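Local atomic coordinates of exopolysaccharide biosynthesis protein (Pantoea stewartii subsp. stewartii DC283, PDB entry 6TGF), a protein that modifies glycan biofilms, probably by hydrolysing exopolysaccharide, and is built around a parallel beta-helix like that of bacteriophage tailspikes. Residues 253-258 and 269-274; 276-281 and 306-311; 283-288 and 318-323. All blocks are in the same frame, centred on the assembly; numbering follows the deposited sequence.

The three contacts lie close together at the start of the parallel beta-helix, where helix 252-265 packs on its first coil. Contact 1 joins that helix to strand 271-272 and closes before the others open. Contacts 2 and 3 alternate along the chain: strands 276-279 and 283-284 follow each other in one coil, and strands 308-311 and 318-324 pair with them from the next. The centres of contacts 1 and 2 are about 12 Å apart, those of 1 and 3 about 14 Å, and those of 2 and 3 about 18 Å. Ile255, Val280 and Phe320 meet between them, so helix and coils share apolar packing, consistent with the helix covering the start of the solenoid.

Contact 1. Residues 253-258 and 269-274; sequences PAIKAM and ICVQFP
Cys270 meets the helix through its backbone: its carbonyl O lies 3.3 Å from Met258 CG, while its CB is directed away from segment 253-258. The Cys270 side chain instead touches Tyr259 and Ser262, further along helix 252-265. At Val271 the contact becomes apolar. Its CG1 methyl approaches Ile255 CG2 to 4.0 Å, the two branched side chains crossing at about a right angle, and the Val271 backbone bonds to Arg294 and Ser296 of strand 290-296.

Gln272 presents its backbone N-H to the thioether of Met258. With CG opposite the backbone N (chi1 -171°) and the rest of the chain extended, Met258 carries its sulfur from the helix to the strand, and the N-H of Gln272 points almost straight at it, in a weak hydrogen bond of 3.6 Å from Gln272 N to Met258 SD. The terminal methyl continues past this bond, with Met258 CE 4.0 Å from Gln272 CB. The amide of Gln272 leads away from the helix: NE2 donates to the carbonyl O of Phe273 at 3.1 Å, tilted out of both the amide and the carbonyl planes, and OE1 accepts from Arg294.

At Phe273 the contact ends on the ring: Ile255 CD1 approaches it obliquely, 3.6 Å from Phe273 CZ, and the same ring meets Phe278 edge-to-face.

Helix and strand are thus joined mainly by aliphatic, sulfur and aromatic groups, all buried, with one weak polar link. The sulfur gives a backbone N-H facing the helix a soft acceptor within this apolar layer, consistent with helix 252-265 serving as a hydrophobic lid on the first coil of the beta-helix.

Contact 2. Residues 276-281 and 306-311; sequences GTFFVT and PATTIV
Val311 holds CG1 between its backbone N and carbonyl carbon (chi1 81°), which lays this methyl against the neighbouring strand, 3.6 Å from Phe278 O. Phe279 has CG anti to its backbone N (chi1 -180°), which lays the ring along the same face, bringing CD1 to 3.5 Å from Val311 O; this oxygen stands oblique to the ring. The aromatic carbon also comes within packing distance of the valine, Phe279 CD1 lying 4.3 Å from Val311 CG1.

On this face, which is partly open to solvent, Thr277 and Thr309 also pair. Their side chains lie side by side and point the same way, with Thr277 OG1 4.0 Å from Thr309 CB. The opposite face is turned to the interior. There Phe278 CD1 touches Thr308 CG2, and just past the strand end Val280 CG2 packs on Ile310 CG2. The hydroxyl of Thr308 is held by the carbonyl of Pro274 and the backbone N-H of Ala298.

Five backbone bonds join the strands in parallel. Gly276 N donates to Ala307 O at 2.8 Å and Gly276 O accepts from Thr309 N; Phe278 then uses both its N-H and its carbonyl, binding Thr309 O and Val311 N, and Val280 N reaches Val311 O. Gly276 has backbone angles (133°/-180°) that would drive a CB into the preceding carbonyl, which accounts for glycine where the strand starts.

Strand 308-311 bonds in turn to strand 332-335. Parallel strands in register, with Thr277 beside Thr309 and Phe279 beside Val311 outside, and Phe278 beside Ile310 inside, are characteristic of successive coils of a parallel beta-helix, the fold of the bacteriophage tailspikes.

Contact 3. Residues 283-288 and 318-323; sequences CDFGEE and FVFEVS
Cys283 and Phe320 form a parallel beta bridge between successive coils on a second face of the parallel beta-helix, followed by Asp284 with Glu321. Backbone hydrogen bonds set the register: Cys283 N donates to Val319 O and Glu321 N to Cys283 O, both 2.8 Å and nearly straight at hydrogen, while Phe285 N reaches Glu321 O at a more bent angle.

Apolar contacts line the inner face. Cys283 CB lies 4.1 Å from Phe320 CD1, and the edge of the Phe285 ring takes Phe320 CD1 near its plane. Phe285 CD2 also meets Val322 CG1 at 4.0 Å. One face of the Phe320 ring is covered by Val319 CG1, placed over its centre, and Ile255 of helix 252-265 touches both phenylalanines.

The acidic pair stands on the outer face. The two side chains cross with Asp284 OD1 4.0 Å from Glu321 CB, but the charged atoms stay apart, Asp284 OD2 5.7 Å from Glu321 OE2; the Glu321 carboxylate forms a salt bridge with Arg349, which probably eases the like charges, and Asp284 OD1 takes a weak bond from Gly286 N.

Where direct pairing ceases, one water bridges the two segments: it donates to Phe285 O at 2.7 Å and accepts from Ser323 N at 2.8 Å.

Contact 1. Residues 253-258 and 269-274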
loop_
_atom_site.group_PDB
_atom_site.type_symbol
_atom_site.label_atom_id
_atom_site.label_comp_id
_atom_site.label_asym_id
_atom_site.label_seq_id
_atom_site.Cartn_x
_atom_site.Cartn_y
_atom_site.Cartn_z
ATOM N N PRO B 253 2.650 -1.868 36.851
ATOM C CA PRO B 253 1.968 -3.000 37.483
ATOM C C PRO B 253 0.748 -3.485 36.685
ATOM O O PRO B 253 0.589 -4.684 36.540
ATOM C CB PRO B 253 1.530 -2.449 38.849
ATOM C CG PRO B 253 2.511 -1.335 39.129
ATOM C CD PRO B 253 2.791 -0.726 37.770
ATOM N N ALA B 254 -0.071 -2.546 36.196
ATOM C CA ALA B 254 -1.284 -2.807 35.383
ATOM C C ALA B 254 -0.883 -3.493 34.072
ATOM O O ALA B 254 -1.512 -4.507 33.717
ATOM C CB ALA B 254 -2.025 -1.516 35.125
ATOM N N ILE B 255 0.134 -2.952 33.392
ATOM C CA ILE B 255 0.668 -3.471 32.096
ATOM C C ILE B 255 1.176 -4.903 32.305
ATOM O O ILE B 255 0.867 -5.762 31.456
ATOM C CB ILE B 255 1.759 -2.534 31.535
ATOM C CG1 ILE B 255 1.160 -1.203 31.070
ATOM C CG2 ILE B 255 2.541 -3.214 30.419
ATOM C CD1 ILE B 255 2.178 -0.109 30.847
ATOM N N LYS B 256 1.921 -5.143 33.390
ATOM C CA LYS B 256 2.454 -6.481 33.767
ATOM C C LYS B 256 1.293 -7.433 34.084
ATOM O O LYS B 256 1.359 -8.601 33.658
ATOM C CB LYS B 256 3.411 -6.365 34.956
ATOM C CG LYS B 256 4.737 -5.681 34.651
ATOM C CD LYS B 256 5.792 -5.921 35.707
ATOM C CE LYS B 256 6.976 -4.982 35.602
ATOM N NZ LYS B 256 6.990 -3.986 36.700
ATOM N N ALA B 257 0.274 -6.951 34.805
ATOM C CA ALA B 257 -0.918 -7.725 35.222
ATOM C C ALA B 257 -1.725 -8.149 33.989
ATOM O O ALA B 257 -2.029 -9.355 33.864
ATOM C CB ALA B 257 -1.760 -6.914 36.176
ATOM N N MET B 258 -2.058 -7.189 33.116
ATOM C CA MET B 258 -2.869 -7.419 31.889
ATOM C C MET B 258 -2.100 -8.344 30.941
ATOM O O MET B 258 -2.751 -9.190 30.293
ATOM C CB MET B 258 -3.198 -6.109 31.166
ATOM C CG MET B 258 -4.196 -6.293 30.036
ATOM S SD MET B 258 -4.777 -4.735 29.331
ATOM C CE MET B 258 -6.166 -5.315 28.360
ATOM N N ILE B 269 -5.474 -9.984 22.571
ATOM C CA ILE B 269 -5.543 -8.503 22.784
ATOM C C ILE B 269 -4.302 -8.056 23.567
ATOM O O ILE B 269 -3.826 -6.929 23.326
ATOM C CB ILE B 269 -6.843 -8.052 23.487
ATOM C CG1 ILE B 269 -7.016 -6.533 23.361
ATOM C CG2 ILE B 269 -6.888 -8.532 24.933
ATOM C CD1 ILE B 269 -8.104 -5.930 24.217
ATOM N N CYS B 270 -3.814 -8.900 24.479
ATOM C CA CYS B 270 -2.544 -8.688 25.220
ATOM C C CYS B 270 -2.664 -7.392 26.041
ATOM O O CYS B 270 -3.470 -7.395 26.991
ATOM C CB CYS B 270 -1.375 -8.709 24.241
ATOM S SG CYS B 270 0.243 -8.928 25.026
ATOM N N VAL B 271 -1.940 -6.323 25.682
ATOM C CA VAL B 271 -1.907 -5.034 26.441
ATOM C C VAL B 271 -2.625 -3.953 25.622
ATOM O O VAL B 271 -2.105 -3.573 24.556
ATOM C CB VAL B 271 -0.464 -4.613 26.781
ATOM C CG1 VAL B 271 -0.432 -3.387 27.682
ATOM C CG2 VAL B 271 0.324 -5.753 27.412
ATOM N N GLN B 272 -3.770 -3.473 26.120
ATOM C CA GLN B 272 -4.602 -2.422 25.476
ATOM C C GLN B 272 -4.676 -1.203 26.401
ATOM O O GLN B 272 -5.297 -1.315 27.476
ATOM C CB GLN B 272 -6.000 -2.963 25.171
ATOM C CG GLN B 272 -6.904 -1.966 24.455
ATOM C CD GLN B 272 -6.390 -1.620 23.079
ATOM O OE1 GLN B 272 -6.061 -2.495 22.282
ATOM N NE2 GLN B 272 -6.321 -0.331 22.787
ATOM N N PHE B 273 -4.061 -0.088 25.991
ATOM C CA PHE B 273 -4.191 1.243 26.640
ATOM C C PHE B 273 -5.510 1.885 26.224
ATOM O O PHE B 273 -5.907 1.787 25.065
ATOM C CB PHE B 273 -3.063 2.189 26.223
ATOM C CG PHE B 273 -1.716 1.929 26.848
ATOM C CD1 PHE B 273 -0.811 1.067 26.250
ATOM C CD2 PHE B 273 -1.338 2.583 28.011
ATOM C CE1 PHE B 273 0.436 0.846 26.814
ATOM C CE2 PHE B 273 -0.092 2.358 28.577
ATOM C CZ PHE B 273 0.793 1.490 27.976
ATOM N N PRO B 274 -6.226 2.568 27.144
ATOM C CA PRO B 274 -7.270 3.508 26.747
ATOM C C PRO B 274 -6.600 4.827 26.334
ATOM O O PRO B 274 -5.393 4.933 26.475
ATOM C CB PRO B 274 -8.146 3.636 28.001
ATOM C CG PRO B 274 -7.224 3.299 29.162
ATOM C CD PRO B 274 -6.080 2.473 28.602
#

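Contact 2. Residues 276-281 and 306-311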
loop_
_atom_site.group_PDB
_atom_site.type_symbol
_atom_site.label_atom_id
_atom_site.label_comp_id
_atom_site.label_asym_id
_atom_site.label_seq_id
_atom_site.Cartn_x
_atom_site.Cartn_y
_atom_site.Cartn_z
ATOM N N GLY B 276 -5.298 8.637 26.526
ATOM C CA GLY B 276 -4.723 9.477 27.598
ATOM C C GLY B 276 -3.213 9.338 27.705
ATOM O O GLY B 276 -2.626 8.576 26.911
ATOM N N THR B 277 -2.608 10.059 28.655
ATOM C CA THR B 277 -1.153 10.033 28.962
ATOM C C THR B 277 -0.913 9.083 30.140
ATOM O O THR B 277 -1.593 9.252 31.172
ATOM C CB THR B 277 -0.628 11.444 29.256
ATOM O OG1 THR B 277 -0.966 12.273 28.144
ATOM C CG2 THR B 277 0.867 11.484 29.490
ATOM N N PHE B 278 0.019 8.134 29.990
ATOM C CA PHE B 278 0.332 7.080 30.992
ATOM C C PHE B 278 1.826 7.100 31.331
ATOM O O PHE B 278 2.655 7.179 30.403
ATOM C CB PHE B 278 -0.092 5.706 30.472
ATOM C CG PHE B 278 -1.584 5.541 30.345
ATOM C CD1 PHE B 278 -2.255 6.016 29.231
ATOM C CD2 PHE B 278 -2.318 4.937 31.353
ATOM C CE1 PHE B 278 -3.629 5.875 29.119
ATOM C CE2 PHE B 278 -3.692 4.797 31.239
ATOM C CZ PHE B 278 -4.344 5.265 30.122
ATOM N N PHE B 279 2.145 7.021 32.626
ATOM C CA PHE B 279 3.525 6.875 33.157
ATOM C C PHE B 279 3.845 5.383 33.305
ATOM O O PHE B 279 3.092 4.670 33.999
ATOM C CB PHE B 279 3.682 7.615 34.487
ATOM C CG PHE B 279 5.061 7.512 35.087
ATOM C CD1 PHE B 279 6.160 8.042 34.430
ATOM C CD2 PHE B 279 5.263 6.880 36.305
ATOM C CE1 PHE B 279 7.429 7.946 34.980
ATOM C CE2 PHE B 279 6.532 6.786 36.854
ATOM C CZ PHE B 279 7.612 7.318 36.190
ATOM N N VAL B 280 4.929 4.932 32.667
ATOM C CA VAL B 280 5.347 3.501 32.611
ATOM C C VAL B 280 6.847 3.417 32.917
ATOM O O VAL B 280 7.638 3.960 32.124
ATOM C CB VAL B 280 5.019 2.878 31.238
ATOM C CG1 VAL B 280 5.407 1.410 31.167
ATOM C CG2 VAL B 280 3.554 3.054 30.867
ATOM N N THR B 281 7.213 2.766 34.025
ATOM C CA THR B 281 8.610 2.369 34.346
ATOM C C THR B 281 8.958 1.117 33.532
ATOM O O THR B 281 8.019 0.394 33.138
ATOM C CB THR B 281 8.804 2.139 35.851
ATOM O OG1 THR B 281 7.832 1.192 36.295
ATOM C CG2 THR B 281 8.684 3.410 36.659
ATOM N N PRO B 306 -1.927 9.654 17.552
ATOM C CA PRO B 306 -2.561 8.699 18.461
ATOM C C PRO B 306 -3.113 9.363 19.731
ATOM O O PRO B 306 -2.546 10.348 20.171
ATOM C CB PRO B 306 -1.428 7.729 18.826
ATOM C CG PRO B 306 -0.458 7.824 17.668
ATOM C CD PRO B 306 -0.559 9.256 17.187
ATOM N N ALA B 307 -4.187 8.797 20.292
ATOM C CA ALA B 307 -4.901 9.316 21.483
ATOM C C ALA B 307 -4.278 8.766 22.774
ATOM O O ALA B 307 -4.797 9.099 23.856
ATOM C CB ALA B 307 -6.367 8.971 21.390
ATOM N N THR B 308 -3.214 7.960 22.671
ATOM C CA THR B 308 -2.464 7.393 23.824
ATOM C C THR B 308 -1.000 7.841 23.753
ATOM O O THR B 308 -0.353 7.578 22.718
ATOM C CB THR B 308 -2.571 5.863 23.862
ATOM O OG1 THR B 308 -3.955 5.524 23.956
ATOM C CG2 THR B 308 -1.816 5.244 25.019
ATOM N N THR B 309 -0.508 8.481 24.819
ATOM C CA THR B 309 0.913 8.885 24.993
ATOM C C THR B 309 1.525 8.088 26.150
ATOM O O THR B 309 0.943 8.108 27.252
ATOM C CB THR B 309 1.044 10.396 25.225
ATOM O OG1 THR B 309 0.518 11.064 24.078
ATOM C CG2 THR B 309 2.473 10.838 25.457
ATOM N N ILE B 310 2.646 7.406 25.898
ATOM C CA ILE B 310 3.498 6.775 26.949
ATOM C C ILE B 310 4.589 7.779 27.326
ATOM O O ILE B 310 5.111 8.460 26.422
ATOM C CB ILE B 310 4.080 5.422 26.486
ATOM C CG1 ILE B 310 3.015 4.322 26.508
ATOM C CG2 ILE B 310 5.297 5.035 27.320
ATOM C CD1 ILE B 310 3.399 3.071 25.750
ATOM N N VAL B 311 4.896 7.865 28.620
ATOM C CA VAL B 311 5.956 8.746 29.188
ATOM C C VAL B 311 6.582 7.989 30.367
ATOM O O VAL B 311 5.836 7.283 31.068
ATOM C CB VAL B 311 5.371 10.120 29.570
ATOM C CG1 VAL B 311 4.665 10.117 30.915
ATOM C CG2 VAL B 311 6.418 11.213 29.533
#

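Contact 3. Residues 283-288 and 318-323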
loop_
_atom_site.group_PDB
_atom_site.type_symbol
_atom_site.label_atom_id
_atom_site.label_comp_id
_atom_site.label_asym_id
_atom_site.label_seq_id
_atom_site.Cartn_x
_atom_site.Cartn_y
_atom_site.Cartn_z
ATOM N N CYS B 283 9.359 -2.136 31.891
ATOM C CA CYS B 283 8.666 -3.449 31.993
ATOM C C CYS B 283 9.528 -4.528 31.329
ATOM O O CYS B 283 9.744 -4.434 30.104
ATOM C CB CYS B 283 7.290 -3.400 31.339
ATOM S SG CYS B 283 6.095 -2.384 32.246
ATOM N N ASP B 284 9.996 -5.506 32.111
ATOM C CA ASP B 284 10.863 -6.621 31.644
ATOM C C ASP B 284 10.025 -7.901 31.538
ATOM O O ASP B 284 9.726 -8.501 32.587
ATOM C CB ASP B 284 12.076 -6.797 32.563
ATOM C CG ASP B 284 13.217 -7.591 31.946
ATOM O OD1 ASP B 284 12.935 -8.586 31.246
ATOM O OD2 ASP B 284 14.384 -7.204 32.168
ATOM N N PHE B 285 9.659 -8.287 30.311
ATOM C CA PHE B 285 9.040 -9.593 29.960
ATOM C C PHE B 285 10.095 -10.472 29.274
ATOM O O PHE B 285 9.752 -11.216 28.329
ATOM C CB PHE B 285 7.825 -9.389 29.048
ATOM C CG PHE B 285 6.920 -8.245 29.426
ATOM C CD1 PHE B 285 6.058 -8.345 30.507
ATOM C CD2 PHE B 285 6.919 -7.068 28.691
ATOM C CE1 PHE B 285 5.219 -7.294 30.846
ATOM C CE2 PHE B 285 6.082 -6.016 29.032
ATOM C CZ PHE B 285 5.232 -6.133 30.108
ATOM N N GLY B 286 11.343 -10.394 29.749
ATOM C CA GLY B 286 12.538 -10.896 29.042
ATOM C C GLY B 286 12.862 -12.341 29.377
ATOM O O GLY B 286 12.159 -12.933 30.223
ATOM N N GLU B 287 13.899 -12.874 28.721
ATOM C CA GLU B 287 14.473 -14.237 28.907
ATOM C C GLU B 287 13.493 -15.295 28.383
ATOM O O GLU B 287 13.821 -15.924 27.357
ATOM C CB GLU B 287 14.866 -14.481 30.367
ATOM C CG GLU B 287 16.033 -13.620 30.827
ATOM C CD GLU B 287 15.673 -12.233 31.334
ATOM O OE1 GLU B 287 14.607 -12.089 31.965
ATOM O OE2 GLU B 287 16.466 -11.299 31.100
ATOM N N GLU B 288 12.349 -15.489 29.052
ATOM C CA GLU B 288 11.317 -16.482 28.641
ATOM C C GLU B 288 10.841 -16.159 27.219
ATOM O O GLU B 288 10.335 -15.042 27.001
ATOM C CB GLU B 288 10.135 -16.519 29.614
ATOM C CG GLU B 288 10.217 -17.651 30.627
ATOM C CD GLU B 288 8.958 -18.488 30.786
ATOM O OE1 GLU B 288 8.029 -18.335 29.965
ATOM O OE2 GLU B 288 8.912 -19.300 31.731
ATOM N N PHE B 318 14.970 0.339 27.785
ATOM C CA PHE B 318 13.714 0.245 26.992
ATOM C C PHE B 318 12.510 0.191 27.940
ATOM O O PHE B 318 12.606 -0.470 28.992
ATOM C CB PHE B 318 13.742 -0.980 26.074
ATOM C CG PHE B 318 14.846 -0.974 25.048
ATOM C CD1 PHE B 318 14.661 -0.388 23.807
ATOM C CD2 PHE B 318 16.076 -1.549 25.324
ATOM C CE1 PHE B 318 15.679 -0.380 22.867
ATOM C CE2 PHE B 318 17.093 -1.538 24.381
ATOM C CZ PHE B 318 16.893 -0.954 23.155
ATOM N N VAL B 319 11.412 0.859 27.571
ATOM C CA VAL B 319 10.137 0.875 28.352
ATOM C C VAL B 319 9.561 -0.549 28.361
ATOM O O VAL B 319 8.976 -0.936 29.390
ATOM C CB VAL B 319 9.125 1.901 27.798
ATOM C CG1 VAL B 319 7.801 1.868 28.549
ATOM C CG2 VAL B 319 9.686 3.316 27.801
ATOM N N PHE B 320 9.740 -1.298 27.265
ATOM C CA PHE B 320 9.274 -2.701 27.099
ATOM C C PHE B 320 10.438 -3.590 26.640
ATOM O O PHE B 320 10.964 -3.367 25.534
ATOM C CB PHE B 320 8.105 -2.753 26.113
ATOM C CG PHE B 320 6.972 -1.820 26.455
ATOM C CD1 PHE B 320 6.278 -1.960 27.646
ATOM C CD2 PHE B 320 6.601 -0.800 25.592
ATOM C CE1 PHE B 320 5.238 -1.100 27.968
ATOM C CE2 PHE B 320 5.559 0.057 25.913
ATOM C CZ PHE B 320 4.880 -0.094 27.100
ATOM N N GLU B 321 10.825 -4.561 27.476
ATOM C CA GLU B 321 11.831 -5.614 27.162
ATOM C C GLU B 321 11.096 -6.927 26.878
ATOM O O GLU B 321 10.865 -7.695 27.830
ATOM C CB GLU B 321 12.812 -5.793 28.323
ATOM C CG GLU B 321 13.792 -4.648 28.476
ATOM C CD GLU B 321 14.972 -4.675 27.521
ATOM O OE1 GLU B 321 14.946 -5.472 26.561
ATOM O OE2 GLU B 321 15.921 -3.899 27.745
ATOM N N VAL B 322 10.744 -7.169 25.612
ATOM C CA VAL B 322 9.920 -8.337 25.180
ATOM C C VAL B 322 10.834 -9.386 24.538
ATOM O O VAL B 322 11.949 -9.031 24.113
ATOM C CB VAL B 322 8.787 -7.912 24.225
ATOM C CG1 VAL B 322 7.950 -6.788 24.817
ATOM C CG2 VAL B 322 9.301 -7.520 22.846
ATOM N N SER B 323 10.360 -10.633 24.492
ATOM C CA SER B 323 11.002 -11.784 23.806
ATOM C C SER B 323 9.906 -12.682 23.219
ATOM O O SER B 323 9.567 -13.701 23.854
ATOM C CB SER B 323 11.911 -12.539 24.744
ATOM O OG SER B 323 12.479 -13.669 24.100
HETATM O O HOH W 1 12.318 -2.592 30.531
HETATM O O HOH W 2 8.182 -11.085 26.147
#